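Long-range contact in trans-2-enoyl-CoA reductase (Treponema denticola ATCC 35405, PDB 4GGO), which catalyses the NADH-dependent reduction of the carbon-carbon double bond of enoyl-CoA thioesters such as crotonyl-CoA, a step of bacterial fatty acid synthesis: residues L230-I235 with F273-K278. Numbering follows the deposited sequence.
Sequences LAYSYI and FVSVNK
S275 bonds through its N to A231 and through its O to S233, the residues before and after its register partner Y232, as parallel strands do: A231 N donates to F273 O (3.1 Å), S275 N to A231 O, S233 N to S275 O and N277 N to S233 O (3.0 Å). Three CA-H...O contacts lie between them, among them L230 CA to F273 O and Y232 CA to S275 O. Past the last direct bond a water takes over, accepting from I235 N (3.0 Å) and donating to N277 O. These are neighbouring parallel strands, 227-233 and 270-276, of the Rossmann-type sheet, joined by a crossover through helix 248-266; strands 141-146 and 338-339 flank the pair. Apolar packing divides between the two faces. On the face toward helix 311-323, L230 CD2 lies 3.6 Å from F273 CB and meets the F273 ring at its edge. S275 CB touches the Y232 ring in its plane, 3.6 Å from CD1, while the N277 side chain lies over one face of that ring, the amide turned 51° from it; Y232 OH bonds to S66. On the face toward helix 248-266, V274 CG1 packs on S233 CB (3.8 Å). With CG1 anti to the backbone N (chi1 -169°), V276 directs this methyl to I235 CG1, 3.6 Å away, the two side chains crossing at about a right angle. S233 also touches K253, an NAD(+)-binding residue. At the active site, substrate-binding Y234 sets its ring edge against the backbone, with CD1 3.2 Å from N277 O; its hydroxyl bonds to E344, and its ring meets that of Y244, the probable proton donor, edge-to-face.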
loop_
_atom_site.group_PDB
_atom_site.type_symbol
_atom_site.label_atom_id
_atom_site.label_comp_id
_atom_site.label_asym_id
_atom_site.label_seq_id
_atom_site.Cartn_x
_atom_site.Cartn_y
_atom_site.Cartn_z
ATOM N N LEU A 230 8.481 -8.521 -4.259
ATOM C CA LEU A 230 8.480 -7.071 -4.404
ATOM C C LEU A 230 8.245 -6.377 -3.072
ATOM O O LEU A 230 7.502 -6.870 -2.227
ATOM C CB LEU A 230 7.392 -6.632 -5.386
ATOM C CG LEU A 230 7.292 -7.329 -6.742
ATOM C CD1 LEU A 230 6.145 -6.740 -7.548
ATOM C CD2 LEU A 230 8.594 -7.209 -7.505
ATOM N N ALA A 231 8.886 -5.227 -2.895
ATOM C CA ALA A 231 8.596 -4.353 -1.769
ATOM C C ALA A 231 8.200 -2.987 -2.315
ATOM O O ALA A 231 8.928 -2.395 -3.113
ATOM C CB ALA A 231 9.802 -4.237 -0.850
ATOM N N TYR A 232 7.039 -2.499 -1.897
ATOM C CA TYR A 232 6.525 -1.235 -2.406
ATOM C C TYR A 232 7.193 -0.047 -1.727
ATOM O O TYR A 232 7.549 -0.107 -0.549
ATOM C CB TYR A 232 5.007 -1.171 -2.243
ATOM C CG TYR A 232 4.278 -2.184 -3.094
ATOM C CD1 TYR A 232 4.738 -2.507 -4.365
ATOM C CD2 TYR A 232 3.138 -2.826 -2.629
ATOM C CE1 TYR A 232 4.081 -3.434 -5.152
ATOM C CE2 TYR A 232 2.472 -3.757 -3.410
ATOM C CZ TYR A 232 2.950 -4.057 -4.671
ATOM O OH TYR A 232 2.298 -4.980 -5.457
ATOM N N SER A 233 7.367 1.031 -2.486
ATOM C CA SER A 233 8.030 2.224 -1.983
ATOM C C SER A 233 7.556 3.464 -2.732
ATOM O O SER A 233 6.637 3.395 -3.545
ATOM C CB SER A 233 9.547 2.081 -2.107
ATOM O OG SER A 233 10.206 3.205 -1.556
ATOM N N TYR A 234 8.190 4.598 -2.455
ATOM C CA TYR A 234 7.794 5.861 -3.065
ATOM C C TYR A 234 8.989 6.798 -3.180
ATOM O O TYR A 234 9.840 6.844 -2.294
ATOM C CB TYR A 234 6.680 6.513 -2.243
ATOM C CG TYR A 234 6.071 7.745 -2.878
ATOM C CD1 TYR A 234 5.512 7.691 -4.147
ATOM C CD2 TYR A 234 6.037 8.955 -2.197
ATOM C CE1 TYR A 234 4.952 8.812 -4.729
ATOM C CE2 TYR A 234 5.474 10.080 -2.768
ATOM C CZ TYR A 234 4.931 10.002 -4.033
ATOM O OH TYR A 234 4.372 11.122 -4.604
ATOM N N ILE A 235 9.058 7.535 -4.283
ATOM C CA ILE A 235 10.148 8.476 -4.507
ATOM C C ILE A 235 9.637 9.913 -4.421
ATOM O O ILE A 235 10.265 10.769 -3.797
ATOM C CB ILE A 235 10.845 8.216 -5.859
ATOM C CG1 ILE A 235 11.690 6.943 -5.776
ATOM C CG2 ILE A 235 11.719 9.391 -6.255
ATOM C CD1 ILE A 235 12.402 6.596 -7.064
ATOM N N PHE A 273 12.670 -7.162 -6.425
ATOM C CA PHE A 273 12.612 -5.784 -6.896
ATOM C C PHE A 273 12.004 -4.868 -5.848
ATOM O O PHE A 273 11.150 -5.282 -5.067
ATOM C CB PHE A 273 11.754 -5.674 -8.160
ATOM C CG PHE A 273 12.179 -6.578 -9.278
ATOM C CD1 PHE A 273 13.137 -6.169 -10.190
ATOM C CD2 PHE A 273 11.598 -7.825 -9.435
ATOM C CE1 PHE A 273 13.523 -6.996 -11.229
ATOM C CE2 PHE A 273 11.978 -8.657 -10.470
ATOM C CZ PHE A 273 12.942 -8.242 -11.369
ATOM N N VAL A 274 12.446 -3.617 -5.840
ATOM C CA VAL A 274 11.686 -2.570 -5.184
ATOM C C VAL A 274 10.748 -2.000 -6.234
ATOM O O VAL A 274 11.181 -1.636 -7.327
ATOM C CB VAL A 274 12.585 -1.447 -4.639
ATOM C CG1 VAL A 274 11.739 -0.262 -4.193
ATOM C CG2 VAL A 274 13.437 -1.958 -3.486
ATOM N N SER A 275 9.459 -1.955 -5.920
ATOM C CA SER A 275 8.486 -1.375 -6.832
ATOM C C SER A 275 8.086 0.007 -6.339
ATOM O O SER A 275 7.470 0.144 -5.280
ATOM C CB SER A 275 7.251 -2.269 -6.953
ATOM O OG SER A 275 6.323 -1.727 -7.878
ATOM N N VAL A 276 8.455 1.031 -7.100
ATOM C CA VAL A 276 8.109 2.398 -6.744
ATOM C C VAL A 276 6.730 2.727 -7.298
ATOM O O VAL A 276 6.536 2.788 -8.512
ATOM C CB VAL A 276 9.137 3.408 -7.282
ATOM C CG1 VAL A 276 8.899 4.778 -6.664
ATOM C CG2 VAL A 276 10.549 2.930 -6.985
ATOM N N ASN A 277 5.773 2.925 -6.397
ATOM C CA ASN A 277 4.398 3.195 -6.789
ATOM C C ASN A 277 4.071 4.685 -6.749
ATOM O O ASN A 277 4.894 5.497 -6.324
ATOM C CB ASN A 277 3.430 2.415 -5.899
ATOM C CG ASN A 277 3.621 0.910 -6.007
ATOM O OD1 ASN A 277 4.549 0.433 -6.662
ATOM N ND2 ASN A 277 2.742 0.157 -5.355
ATOM N N LYS A 278 2.868 5.038 -7.192
ATOM C CA LYS A 278 2.452 6.436 -7.218
ATOM C C LYS A 278 2.048 6.920 -5.829
ATOM O O LYS A 278 1.867 6.122 -4.909
ATOM C CB LYS A 278 1.295 6.644 -8.198
ATOM C CG LYS A 278 -0.061 6.194 -7.673
ATOM C CD LYS A 278 -1.162 6.437 -8.697
ATOM C CE LYS A 278 -1.408 7.922 -8.921
ATOM N NZ LYS A 278 -2.030 8.568 -7.731
HETATM O O HOH W 1 7.210 7.739 -6.686
#